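Local atomic coordinates of putative uncharacterized protein (Methanosarcina barkeri str. Fusaro, PDB entry 3P43), a protein that probably acts as a manganese-dependent phosphoesterase of the LigD 3'-phosphoesterase superfamily, trimming the 3' ends of damaged DNA strands. Residues A[83-88]-A[103-108]; A[134-137]-A[142-145]. One frame throughout, in Å; residues are numbered along the deposited sequence.

Both contacts reach the same curled antiparallel sheet, the beta barrel of this enzyme, but on opposite sides of the chain's centre: their own centres lie about 24 Å apart and their nearest atoms about 12 Å. Contact 1 fastens a connection to the sheet, leaning the 3-10 turn that follows strand 70-80 on strand 98-114 through an arginine; contact 2 joins strands 130-135 and 145-149 where they run into a loop. They follow one another along the chain without interleaving. The manganese ion, held by His37, His43 and Asp45, is about 14 Å from the side chain of Ala84, so contact 1 belongs to the barrel wall and not to the metal site.

Contact 1 of 2, residues A[83-88]-A[103-108]; sequences YADFEG and WDRGTF
A surface salt bridge pins the 3-10 turn 83-85 to strand 98-114 of the beta barrel: Asp85 OD1 lies 3.0 Å from Arg105 NH1. The carboxylate oxygen sits over one face of the guanidinium, 3.3 Å from Arg105 CZ, and the two planes are turned only 24° apart. It therefore rests above the flat group and does not meet it in the two-pronged, edge-on way. Arg105 spans the gap between the segments, whose nearest CA atoms, those of Ala84 and Arg105, are 8.0 Å apart. Its CG stands anti to the backbone N (chi1 -170°) and the chain runs extended as far as NE, which carries NH1 to the turn. There NH1 also approaches Ala84 O, which lies beside the rim of the guanidinium, roughly level with it, but the angle is too poor for a hydrogen bond. Ala84 CB packs 3.4 Å from the same nitrogen. Ile31 of strand 31-38 touches the side chains of both Ala84 and Arg105. Inside the turn Phe86 N bonds to Tyr83 O, while Gln35 NE2 takes up the carbonyls of Tyr83 and Phe86. As a separate feature of the strand, Trp103 and Asp104 together stand opposite Val34 in a classic beta bulge. The contact itself is a loop-to-strand salt bridge, an exposed Asp-Arg pair holding a turn beside an inner strand of the antiparallel barrel.

Contact 2 of 2, residues A[134-137]-A[142-145]; sequences IRTK and EKGW
Arg135 and Trp145 form an antiparallel, non-hydrogen-bonded pair, their side chains on the same face of the sheet, and here the contact is tightest. Arg135 CB stands over the centre of the indole six-membered ring, 3.6 Å from its centroid and only 10° off the normal, a CH-pi contact made by the aliphatic root of the side chain. The arginine chain runs on past the ring, CD coming 3.9 Å from Trp145 CZ2, before it bends at chi3. The guanidinium plane is tilted 66° from the ring and does not stack on it; its charge goes instead to Glu115, with which Arg135 NH1 makes a salt bridge. The indole also meets Trp57 edge-to-face.

The backbones meet beside this pair. Thr136 N donates to Gly144 O at 3.0 Å, and a CA-H...O contact joins Trp145 CA to Ile134 O at 3.2 Å. Thr136 CG2 packs 3.2 Å from Gly144 O as well.

Toward the loop that joins the two segments the contact thins out and turns to solvent. Lys143 lays its methylene groups along the backbone beyond the strand, CD reaching 3.2 Å from Thr136 O and CE 3.5 Å from Lys137 O. Its amine then turns away to Gly141 O, while the exposed Lys137 points its CB away from the other segment. One backbone hydrogen bond and van der Waals contacts, the CH-pi contact among them, thus carry the pairing: Arg135 and Lys143 contribute their carbons, while their charged ends go to Glu115 and Gly141 O.

Contact 1 of 2, residues A[83-88]-A[103-108]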
loop_
_atom_site.group_PDB
_atom_site.type_symbol
_atom_site.label_atom_id
_atom_site.label_comp_id
_atom_site.label_asym_id
_atom_site.label_seq_id
_atom_site.Cartn_x
_atom_site.Cartn_y
_atom_site.Cartn_z
ATOM N N TYR A 83 6.919 5.387 -10.201
ATOM C CA TYR A 83 6.209 4.125 -10.320
ATOM C C TYR A 83 4.721 4.297 -10.027
ATOM O O TYR A 83 3.909 3.465 -10.422
ATOM C CB TYR A 83 6.818 3.083 -9.384
ATOM C CG TYR A 83 6.642 1.660 -9.862
ATOM C CD1 TYR A 83 7.331 1.195 -10.971
ATOM C CD2 TYR A 83 5.794 0.783 -9.202
ATOM C CE1 TYR A 83 7.176 -0.104 -11.414
ATOM C CE2 TYR A 83 5.636 -0.515 -9.632
ATOM C CZ TYR A 83 6.331 -0.955 -10.739
ATOM O OH TYR A 83 6.180 -2.248 -11.176
ATOM N N ALA A 84 4.367 5.381 -9.341
ATOM C CA ALA A 84 2.965 5.672 -9.044
ATOM C C ALA A 84 2.154 5.872 -10.324
ATOM O O ALA A 84 0.922 5.835 -10.311
ATOM C CB ALA A 84 2.855 6.895 -8.151
ATOM N N ASP A 85 2.856 6.084 -11.428
ATOM C CA ASP A 85 2.216 6.341 -12.708
ATOM C C ASP A 85 2.221 5.112 -13.608
ATOM O O ASP A 85 1.679 5.155 -14.708
ATOM C CB ASP A 85 2.939 7.482 -13.431
ATOM C CG ASP A 85 2.636 8.838 -12.834
ATOM O OD1 ASP A 85 1.541 9.012 -12.257
ATOM O OD2 ASP A 85 3.491 9.739 -12.960
ATOM N N PHE A 86 2.841 4.021 -13.159
ATOM C CA PHE A 86 3.039 2.894 -14.056
ATOM C C PHE A 86 1.897 1.885 -14.124
ATOM O O PHE A 86 1.401 1.405 -13.107
ATOM C CB PHE A 86 4.347 2.147 -13.808
ATOM C CG PHE A 86 4.546 1.021 -14.768
ATOM C CD1 PHE A 86 4.992 1.273 -16.061
ATOM C CD2 PHE A 86 4.206 -0.271 -14.421
ATOM C CE1 PHE A 86 5.142 0.251 -16.969
ATOM C CE2 PHE A 86 4.357 -1.310 -15.327
ATOM C CZ PHE A 86 4.824 -1.049 -16.603
ATOM N N GLU A 87 1.536 1.547 -15.358
ATOM C CA GLU A 87 0.441 0.650 -15.664
ATOM C C GLU A 87 0.848 -0.065 -16.944
ATOM O O GLU A 87 1.030 0.569 -17.982
ATOM C CB GLU A 87 -0.826 1.478 -15.874
ATOM C CG GLU A 87 -2.110 0.715 -16.068
ATOM C CD GLU A 87 -3.321 1.598 -15.803
ATOM O OE1 GLU A 87 -3.715 2.373 -16.704
ATOM O OE2 GLU A 87 -3.867 1.535 -14.683
ATOM N N GLY A 88 1.022 -1.379 -16.859
ATOM C CA GLY A 88 1.610 -2.149 -17.944
ATOM C C GLY A 88 2.224 -3.427 -17.407
ATOM O O GLY A 88 1.889 -3.860 -16.308
ATOM N N TRP A 103 -5.196 0.695 -9.422
ATOM C CA TRP A 103 -6.498 0.421 -8.824
ATOM C C TRP A 103 -7.076 1.659 -8.146
ATOM O O TRP A 103 -8.276 1.915 -8.229
ATOM C CB TRP A 103 -6.382 -0.715 -7.819
ATOM C CG TRP A 103 -7.685 -1.148 -7.209
ATOM C CD1 TRP A 103 -8.618 -1.972 -7.770
ATOM C CD2 TRP A 103 -8.182 -0.815 -5.903
ATOM N NE1 TRP A 103 -9.667 -2.162 -6.904
ATOM C CE2 TRP A 103 -9.423 -1.463 -5.751
ATOM C CE3 TRP A 103 -7.701 -0.025 -4.853
ATOM C CZ2 TRP A 103 -10.190 -1.343 -4.596
ATOM C CZ3 TRP A 103 -8.463 0.088 -3.703
ATOM C CH2 TRP A 103 -9.691 -0.567 -3.584
ATOM N N ASP A 104 -6.222 2.415 -7.461
ATOM C CA ASP A 104 -6.619 3.706 -6.912
ATOM C C ASP A 104 -5.408 4.627 -6.850
ATOM O O ASP A 104 -4.263 4.178 -6.894
ATOM C CB ASP A 104 -7.240 3.555 -5.518
ATOM C CG ASP A 104 -8.016 4.797 -5.080
ATOM O OD1 ASP A 104 -8.336 5.647 -5.934
ATOM O OD2 ASP A 104 -8.315 4.921 -3.878
ATOM N N ARG A 105 -5.667 5.921 -6.742
ATOM C CA ARG A 105 -4.597 6.901 -6.709
ATOM C C ARG A 105 -5.092 8.190 -6.067
ATOM O O ARG A 105 -6.214 8.629 -6.316
ATOM C CB ARG A 105 -4.088 7.171 -8.128
ATOM C CG ARG A 105 -2.822 8.005 -8.170
ATOM C CD ARG A 105 -2.617 8.657 -9.521
ATOM N NE ARG A 105 -1.603 9.703 -9.426
ATOM C CZ ARG A 105 -0.298 9.480 -9.519
ATOM N NH1 ARG A 105 0.145 8.249 -9.726
ATOM N NH2 ARG A 105 0.560 10.487 -9.410
ATOM N N GLY A 106 -4.261 8.800 -5.233
ATOM C CA GLY A 106 -4.675 10.027 -4.593
ATOM C C GLY A 106 -3.564 10.685 -3.812
ATOM O O GLY A 106 -2.385 10.422 -4.033
ATOM N N THR A 107 -3.962 11.551 -2.893
ATOM C CA THR A 107 -3.035 12.191 -1.975
ATOM C C THR A 107 -3.434 11.789 -0.569
ATOM O O THR A 107 -4.489 11.184 -0.359
ATOM C CB THR A 107 -3.106 13.714 -2.081
ATOM O OG1 THR A 107 -4.460 14.138 -1.886
ATOM C CG2 THR A 107 -2.618 14.183 -3.459
ATOM N N PHE A 108 -2.589 12.121 0.394
ATOM C CA PHE A 108 -2.881 11.783 1.774
ATOM C C PHE A 108 -2.232 12.759 2.741
ATOM O O PHE A 108 -1.258 13.430 2.398
ATOM C CB PHE A 108 -2.444 10.348 2.081
ATOM C CG PHE A 108 -0.959 10.160 2.151
ATOM C CD1 PHE A 108 -0.299 10.209 3.371
ATOM C CD2 PHE A 108 -0.219 9.923 1.004
ATOM C CE1 PHE A 108 1.069 10.027 3.445
ATOM C CE2 PHE A 108 1.152 9.739 1.072
ATOM C CZ PHE A 108 1.797 9.794 2.296
#

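Contact 2 of 2, residues A[134-137]-A[142-145]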
loop_
_atom_site.group_PDB
_atom_site.type_symbol
_atom_site.label_atom_id
_atom_site.label_comp_id
_atom_site.label_asym_id
_atom_site.label_seq_id
_atom_site.Cartn_x
_atom_site.Cartn_y
_atom_site.Cartn_z
ATOM N N ILE A 134 -0.303 -1.179 11.393
ATOM C CA ILE A 134 0.365 -1.519 12.650
ATOM C C ILE A 134 1.215 -2.763 12.468
ATOM O O ILE A 134 0.704 -3.815 12.094
ATOM C CB ILE A 134 -0.646 -1.785 13.785
ATOM C CG1 ILE A 134 -1.622 -0.617 13.925
ATOM C CG2 ILE A 134 0.072 -2.025 15.108
ATOM C CD1 ILE A 134 -2.599 -0.790 15.067
ATOM N N ARG A 135 2.512 -2.650 12.730
ATOM C CA ARG A 135 3.402 -3.784 12.528
ATOM C C ARG A 135 3.331 -4.715 13.725
ATOM O O ARG A 135 3.633 -4.310 14.844
ATOM C CB ARG A 135 4.846 -3.335 12.298
ATOM C CG ARG A 135 5.756 -4.477 11.850
ATOM C CD ARG A 135 7.181 -4.004 11.606
ATOM N NE ARG A 135 7.896 -3.752 12.853
ATOM C CZ ARG A 135 9.088 -3.170 12.921
ATOM N NH1 ARG A 135 9.691 -2.766 11.812
ATOM N NH2 ARG A 135 9.673 -2.979 14.100
ATOM N N THR A 136 2.919 -5.955 13.484
ATOM C CA THR A 136 2.828 -6.943 14.548
ATOM C C THR A 136 4.174 -7.103 15.261
ATOM O O THR A 136 5.230 -7.015 14.632
ATOM C CB THR A 136 2.359 -8.314 14.012
ATOM O OG1 THR A 136 2.184 -9.221 15.111
ATOM C CG2 THR A 136 3.379 -8.895 13.040
ATOM N N LYS A 137 4.127 -7.317 16.574
ATOM C CA LYS A 137 5.337 -7.569 17.352
ATOM C C LYS A 137 5.720 -9.041 17.295
ATOM O O LYS A 137 6.780 -9.434 17.782
ATOM C CB LYS A 137 5.140 -7.182 18.822
ATOM C CG LYS A 137 4.765 -5.732 19.093
ATOM C CD LYS A 137 5.217 -5.327 20.500
ATOM C CE LYS A 137 4.258 -4.351 21.173
ATOM N NZ LYS A 137 3.258 -5.051 22.039
ATOM N N GLU A 142 10.769 -11.399 9.683
ATOM C CA GLU A 142 10.216 -10.119 9.256
ATOM C C GLU A 142 8.732 -10.063 9.598
ATOM O O GLU A 142 8.003 -11.035 9.393
ATOM C CB GLU A 142 10.434 -9.906 7.755
ATOM N N LYS A 143 8.284 -8.927 10.120
ATOM C CA LYS A 143 6.930 -8.831 10.657
ATOM C C LYS A 143 5.953 -8.074 9.759
ATOM O O LYS A 143 6.250 -6.981 9.276
ATOM C CB LYS A 143 6.964 -8.219 12.058
ATOM C CG LYS A 143 7.728 -9.071 13.052
ATOM C CD LYS A 143 8.199 -8.259 14.243
ATOM C CE LYS A 143 9.099 -9.093 15.140
ATOM N NZ LYS A 143 10.268 -9.638 14.394
ATOM N N GLY A 144 4.784 -8.672 9.548
ATOM C CA GLY A 144 3.747 -8.072 8.732
ATOM C C GLY A 144 2.993 -6.967 9.440
ATOM O O GLY A 144 3.178 -6.730 10.636
ATOM N N TRP A 145 2.129 -6.287 8.697
ATOM C CA TRP A 145 1.367 -5.176 9.242
ATOM C C TRP A 145 -0.118 -5.452 9.176
ATOM O O TRP A 145 -0.614 -5.997 8.184
ATOM C CB TRP A 145 1.651 -3.905 8.453
ATOM C CG TRP A 145 3.069 -3.453 8.488
ATOM C CD1 TRP A 145 4.150 -4.102 7.967
ATOM C CD2 TRP A 145 3.562 -2.234 9.051
ATOM N NE1 TRP A 145 5.285 -3.365 8.174
ATOM C CE2 TRP A 145 4.955 -2.213 8.838
ATOM C CE3 TRP A 145 2.964 -1.158 9.715
ATOM C CZ2 TRP A 145 5.763 -1.158 9.272
ATOM C CZ3 TRP A 145 3.765 -0.114 10.146
ATOM C CH2 TRP A 145 5.151 -0.123 9.921
#